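Local coordinates for sugar ABC transporter substrate-binding protein, BlMnBP1 (PDB 6I5R) that binds manno-oligosaccharides such as mannobiose as the solute-binding protein of an ABC transporter, probably handing them on for uptake, at residues 177-182 against 253-258; 246-251 against 416-421. All blocks are in the same frame, centred on the assembly; numbering follows the deposited sequence.

Contact 1 of 2, residues 177-182 against 253-258; sequences DLKLIK and NGYTEE
The Schellman motif that ends helix 239-252 turns the chain at G254, which has positive phi, and sends Y255 against the flank of helix 171-184. The tyrosine ring lies with one face over the backbone of that helix: L178 C stands 4.2 Å above the ring plane near its centre, and K179 N is offset toward the rim. L178 meets the ring through its first side-chain carbon, CB to Y255 CD2 at 3.4 Å, while its CD1 reaches the same ring carbon more loosely. N253 CB covers part of the opposite ring face, so the aromatic group is sandwiched between the turn it belongs to and the neighbouring helix. This is helix-to-loop packing at the surface of a periplasmic-binding-protein fold, in the lobe that also holds strand 188-190, where Y255 makes backbone bonds with L190. At the phenol end, K179 CB sits 3.2 Å from Y255 OH, and CG and CD of the lysine run on past the oxygen. K182 takes a polar route: its chain, bent at chi2 (66°), carries NZ to a water 3.0 Å away, which in turn donates to G254 O and, at 2.7 Å, to T256 O.

Contact 2 of 2, residues 246-251 against 416-421; sequences TLYDAV and VDAANR
A418 presses its methyl group on the ring of Y248 in a CH-pi contact that illustrates how a small residue lets two helices come close. The A418 CB atom is 3.5 Å from the centroid of the Y248 ring and only 16° off the ring normal, over the face but displaced toward the CD2 and CE2 side. With CG anti to the backbone N (chi1 -176°), the tyrosine swings its ring across to helix 409-420 and covers both CB and CA of the alanine. One turn along, V251 closes the other side of the same methyl, V251 CB lying 4.0 Å from A418 CB, while V251 CG1 touches A419 CB at 3.9 Å. The A418 methyl is thus wedged between Y248 and V251, and the short segments of the two helices run at a crossing angle of -31° with their axes 8.5 Å apart.

Beyond this apolar shell, a water 3.0 Å from Y248 OH donates to that oxygen and, at 2.7 Å, to A418 O. Y248 OH is also hydrogen-bonded to R423 O, and I425 and I428 of helix 425-443 touch the tyrosine. Next to the contact, D417 forms a salt bridge with R423, so this arginine is tied to both helices. Near the end of helix 409-420, N420 ND2 bonds V416 O at 3.0 Å, from the opposite face of the carbonyl plane to N420 N.

Were Y248 replaced by an alanine, the A418 methyl would probably lose its aromatic cover and R423 O its phenol partner. The contact therefore combines apolar packing, in which the A418 methyl against one face probably hinders the ring from turning, with a hydroxyl held at the margin between R423 O and the water bound to A418 O.

Contacts 1 and 2 lie about 12 Å apart, centre to centre, on the same side of the chain's centre, and helix 239-252 joins them: it supplies 246-251 to contact 2 and runs directly into the turn of contact 1. Along the chain the segments come in the order 177-182, 246-251, 253-258, 416-421, so the two contacts interlock. They also touch, through a probable hydrogen bond from Y255 N to A250 O (2.8 Å) and through packing of L178 CD1 on A250 CB. Helix 239-252 thus bridges helix 171-184 and helix 409-420, bringing a late part of the chain onto the same lobe as much earlier elements.

Contact 1 of 2, residues 177-182 against 253-258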
loop_
_atom_site.group_PDB
_atom_site.type_symbol
_atom_site.label_atom_id
_atom_site.label_comp_id
_atom_site.label_asym_id
_atom_site.label_seq_id
_atom_site.Cartn_x
_atom_site.Cartn_y
_atom_site.Cartn_z
ATOM N N ASP A 177 -17.016 19.269 3.227
ATOM C CA ASP A 177 -16.451 19.540 1.903
ATOM C C ASP A 177 -17.089 18.665 0.828
ATOM O O ASP A 177 -17.334 19.127 -0.293
ATOM C CB ASP A 177 -14.937 19.343 1.902
ATOM C CG ASP A 177 -14.211 20.391 2.749
ATOM O OD1 ASP A 177 -14.814 21.437 3.005
ATOM O OD2 ASP A 177 -13.053 20.180 3.137
ATOM N N LEU A 178 -17.329 17.385 1.126
ATOM C CA LEU A 178 -18.006 16.538 0.155
ATOM C C LEU A 178 -19.378 17.104 -0.205
ATOM O O LEU A 178 -19.773 17.106 -1.371
ATOM C CB LEU A 178 -18.155 15.116 0.699
ATOM C CG LEU A 178 -16.821 14.386 0.953
ATOM C CD1 LEU A 178 -17.072 12.979 1.492
ATOM C CD2 LEU A 178 -16.006 14.361 -0.319
ATOM N N LYS A 179 -20.095 17.633 0.779
ATOM C CA LYS A 179 -21.404 18.217 0.517
ATOM C C LYS A 179 -21.301 19.450 -0.386
ATOM O O LYS A 179 -22.101 19.609 -1.310
ATOM C CB LYS A 179 -22.062 18.537 1.865
ATOM C CG LYS A 179 -23.459 19.143 1.782
ATOM C CD LYS A 179 -23.975 19.545 3.153
ATOM C CE LYS A 179 -25.472 19.863 3.113
ATOM N NZ LYS A 179 -25.744 21.302 2.957
ATOM N N LEU A 180 -20.302 20.308 -0.159
ATOM C CA LEU A 180 -20.100 21.446 -1.047
ATOM C C LEU A 180 -19.823 20.993 -2.474
ATOM O O LEU A 180 -20.329 21.591 -3.435
ATOM C CB LEU A 180 -18.943 22.325 -0.543
ATOM C CG LEU A 180 -19.164 23.132 0.749
ATOM C CD1 LEU A 180 -17.930 23.953 1.115
ATOM C CD2 LEU A 180 -20.369 24.036 0.555
ATOM N N ILE A 181 -18.975 19.966 -2.631
ATOM C CA ILE A 181 -18.676 19.434 -3.955
ATOM C C ILE A 181 -19.951 18.924 -4.606
ATOM O O ILE A 181 -20.203 19.150 -5.797
ATOM C CB ILE A 181 -17.594 18.329 -3.841
ATOM C CG1 ILE A 181 -16.246 18.946 -3.419
ATOM C CG2 ILE A 181 -17.512 17.544 -5.129
ATOM C CD1 ILE A 181 -15.272 17.976 -2.740
ATOM N N LYS A 182 -20.757 18.196 -3.845
ATOM C CA LYS A 182 -21.976 17.633 -4.400
ATOM C C LYS A 182 -22.916 18.739 -4.843
ATOM O O LYS A 182 -23.503 18.669 -5.927
ATOM C CB LYS A 182 -22.631 16.736 -3.357
ATOM C CG LYS A 182 -23.855 16.006 -3.799
ATOM C CD LYS A 182 -23.541 15.001 -4.849
ATOM C CE LYS A 182 -24.842 14.337 -5.344
ATOM N NZ LYS A 182 -24.504 13.496 -6.504
ATOM N N ASN A 253 -24.436 9.537 3.067
ATOM C CA ASN A 253 -24.788 10.922 2.754
ATOM C C ASN A 253 -25.033 11.149 1.267
ATOM O O ASN A 253 -25.429 12.262 0.879
ATOM C CB ASN A 253 -23.674 11.864 3.241
ATOM C CG ASN A 253 -23.650 12.024 4.769
ATOM O OD1 ASN A 253 -24.665 11.822 5.425
ATOM N ND2 ASN A 253 -22.469 12.356 5.335
ATOM N N GLY A 254 -24.833 10.131 0.440
ATOM C CA GLY A 254 -25.014 10.275 -0.991
ATOM C C GLY A 254 -23.909 11.046 -1.664
ATOM O O GLY A 254 -24.155 11.721 -2.670
ATOM N N TYR A 255 -22.695 10.987 -1.118
ATOM C CA TYR A 255 -21.561 11.714 -1.666
ATOM C C TYR A 255 -20.621 10.824 -2.473
ATOM O O TYR A 255 -19.490 11.243 -2.741
ATOM C CB TYR A 255 -20.740 12.376 -0.559
ATOM C CG TYR A 255 -21.495 13.339 0.328
ATOM C CD1 TYR A 255 -22.633 13.983 -0.120
ATOM C CD2 TYR A 255 -21.075 13.585 1.622
ATOM C CE1 TYR A 255 -23.345 14.842 0.696
ATOM C CE2 TYR A 255 -21.770 14.458 2.438
ATOM C CZ TYR A 255 -22.917 15.080 1.964
ATOM O OH TYR A 255 -23.669 15.947 2.738
ATOM N N THR A 256 -21.031 9.602 -2.815
ATOM C CA THR A 256 -20.226 8.709 -3.659
ATOM C C THR A 256 -20.975 8.436 -4.965
ATOM O O THR A 256 -22.068 8.963 -5.212
ATOM C CB THR A 256 -19.880 7.400 -2.932
ATOM O OG1 THR A 256 -21.082 6.707 -2.577
ATOM C CG2 THR A 256 -19.100 7.698 -1.698
ATOM N N GLU A 257 -20.363 7.612 -5.809
ATOM C CA GLU A 257 -20.926 7.347 -7.126
ATOM C C GLU A 257 -22.311 6.735 -6.995
ATOM O O GLU A 257 -22.652 6.101 -5.990
ATOM C CB GLU A 257 -20.017 6.422 -7.947
ATOM C CG GLU A 257 -19.880 4.987 -7.430
ATOM C CD GLU A 257 -18.985 4.853 -6.199
ATOM O OE1 GLU A 257 -18.171 5.771 -5.952
ATOM O OE2 GLU A 257 -19.117 3.824 -5.485
ATOM N N GLU A 258 -23.117 6.955 -8.036
ATOM C CA GLU A 258 -24.499 6.488 -8.017
ATOM C C GLU A 258 -24.557 4.979 -7.807
ATOM O O GLU A 258 -25.417 4.467 -7.076
ATOM C CB GLU A 258 -25.222 6.877 -9.322
ATOM C CG GLU A 258 -26.546 6.088 -9.495
ATOM C CD GLU A 258 -27.752 6.988 -9.882
ATOM O OE1 GLU A 258 -27.554 8.138 -10.409
ATOM O OE2 GLU A 258 -28.917 6.548 -9.687
HETATM O O HOH W 1 -22.617 11.621 -5.150
#

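Contact 2 of 2, residues 246-251 against 416-421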
loop_
_atom_site.group_PDB
_atom_site.type_symbol
_atom_site.label_atom_id
_atom_site.label_comp_id
_atom_site.label_asym_id
_atom_site.label_seq_id
_atom_site.Cartn_x
_atom_site.Cartn_y
_atom_site.Cartn_z
ATOM N N THR A 246 -15.726 7.444 8.067
ATOM C CA THR A 246 -15.579 8.357 6.938
ATOM C C THR A 246 -16.152 7.743 5.672
ATOM O O THR A 246 -16.926 8.380 4.946
ATOM C CB THR A 246 -14.110 8.711 6.741
ATOM O OG1 THR A 246 -13.645 9.482 7.861
ATOM C CG2 THR A 246 -13.935 9.509 5.455
ATOM N N LEU A 247 -15.767 6.504 5.376
ATOM C CA LEU A 247 -16.310 5.846 4.193
ATOM C C LEU A 247 -17.813 5.645 4.338
ATOM O O LEU A 247 -18.582 5.936 3.417
ATOM C CB LEU A 247 -15.624 4.505 3.958
ATOM C CG LEU A 247 -16.219 3.677 2.835
ATOM C CD1 LEU A 247 -16.095 4.342 1.503
ATOM C CD2 LEU A 247 -15.492 2.324 2.805
ATOM N N TYR A 248 -18.238 5.124 5.493
ATOM C CA TYR A 248 -19.657 4.880 5.735
ATOM C C TYR A 248 -20.472 6.150 5.497
ATOM O O TYR A 248 -21.466 6.141 4.771
ATOM C CB TYR A 248 -19.885 4.372 7.170
ATOM C CG TYR A 248 -21.327 4.013 7.458
ATOM C CD1 TYR A 248 -22.272 4.999 7.710
ATOM C CD2 TYR A 248 -21.758 2.696 7.442
ATOM C CE1 TYR A 248 -23.587 4.696 7.917
ATOM C CE2 TYR A 248 -23.086 2.372 7.691
ATOM C CZ TYR A 248 -24.000 3.391 7.915
ATOM O OH TYR A 248 -25.327 3.119 8.148
ATOM N N ASP A 249 -20.050 7.251 6.107
ATOM C CA ASP A 249 -20.839 8.480 6.028
ATOM C C ASP A 249 -20.869 9.027 4.616
ATOM O O ASP A 249 -21.892 9.554 4.168
ATOM C CB ASP A 249 -20.261 9.543 6.967
ATOM C CG ASP A 249 -20.605 9.293 8.410
ATOM O OD1 ASP A 249 -21.462 8.422 8.684
ATOM O OD2 ASP A 249 -19.988 9.960 9.267
ATOM N N ALA A 250 -19.740 8.969 3.916
ATOM C CA ALA A 250 -19.697 9.487 2.554
ATOM C C ALA A 250 -20.697 8.765 1.663
ATOM O O ALA A 250 -21.336 9.383 0.805
ATOM C CB ALA A 250 -18.286 9.340 1.987
ATOM N N VAL A 251 -20.836 7.443 1.841
ATOM C CA VAL A 251 -21.808 6.676 1.063
ATOM C C VAL A 251 -23.231 6.966 1.536
ATOM O O VAL A 251 -24.153 7.148 0.730
ATOM C CB VAL A 251 -21.494 5.172 1.162
ATOM C CG1 VAL A 251 -22.548 4.337 0.430
ATOM C CG2 VAL A 251 -20.092 4.891 0.602
ATOM N N VAL A 416 -21.933 -1.439 1.160
ATOM C CA VAL A 416 -23.238 -2.051 0.939
ATOM C C VAL A 416 -24.184 -1.659 2.062
ATOM O O VAL A 416 -25.338 -1.298 1.826
ATOM C CB VAL A 416 -23.118 -3.586 0.849
ATOM C CG1 VAL A 416 -24.477 -4.188 0.883
ATOM C CG2 VAL A 416 -22.395 -4.025 -0.396
ATOM N N ASP A 417 -23.712 -1.772 3.314
ATOM C CA ASP A 417 -24.579 -1.547 4.469
ATOM C C ASP A 417 -24.980 -0.086 4.556
ATOM O O ASP A 417 -26.141 0.239 4.861
ATOM C CB ASP A 417 -23.883 -1.998 5.770
ATOM C CG ASP A 417 -23.740 -3.490 5.871
ATOM O OD1 ASP A 417 -24.138 -4.173 4.918
ATOM O OD2 ASP A 417 -23.193 -3.985 6.876
ATOM N N ALA A 418 -24.044 0.810 4.233
ATOM C CA ALA A 418 -24.327 2.231 4.298
ATOM C C ALA A 418 -25.287 2.644 3.192
ATOM O O ALA A 418 -26.186 3.459 3.427
ATOM C CB ALA A 418 -23.019 3.014 4.226
ATOM N N ALA A 419 -25.142 2.055 1.999
ATOM C CA ALA A 419 -26.010 2.414 0.882
ATOM C C ALA A 419 -27.419 1.870 1.062
ATOM O O ALA A 419 -28.392 2.515 0.643
ATOM C CB ALA A 419 -25.430 1.895 -0.417
ATOM N N ASN A 420 -27.562 0.684 1.654
ATOM C CA ASN A 420 -28.891 0.104 1.835
ATOM C C ASN A 420 -29.455 0.315 3.235
ATOM O O ASN A 420 -30.564 -0.155 3.516
ATOM C CB ASN A 420 -28.871 -1.405 1.489
ATOM C CG ASN A 420 -28.588 -1.660 0.004
ATOM O OD1 ASN A 420 -29.492 -1.617 -0.868
ATOM N ND2 ASN A 420 -27.326 -1.935 -0.294
ATOM N N ARG A 421 -28.726 1.009 4.107
ATOM C CA ARG A 421 -29.185 1.348 5.462
ATOM C C ARG A 421 -29.535 0.097 6.272
ATOM O O ARG A 421 -30.471 0.092 7.072
ATOM C CB ARG A 421 -30.375 2.323 5.415
ATOM C CG ARG A 421 -30.084 3.668 4.724
ATOM C CD ARG A 421 -31.307 4.605 4.569
ATOM N NE ARG A 421 -31.951 4.436 3.269
ATOM C CZ ARG A 421 -31.687 5.156 2.175
ATOM N NH1 ARG A 421 -30.798 6.159 2.173
ATOM N NH2 ARG A 421 -32.342 4.869 1.070
HETATM O O HOH W 2 -27.100 3.999 5.948
#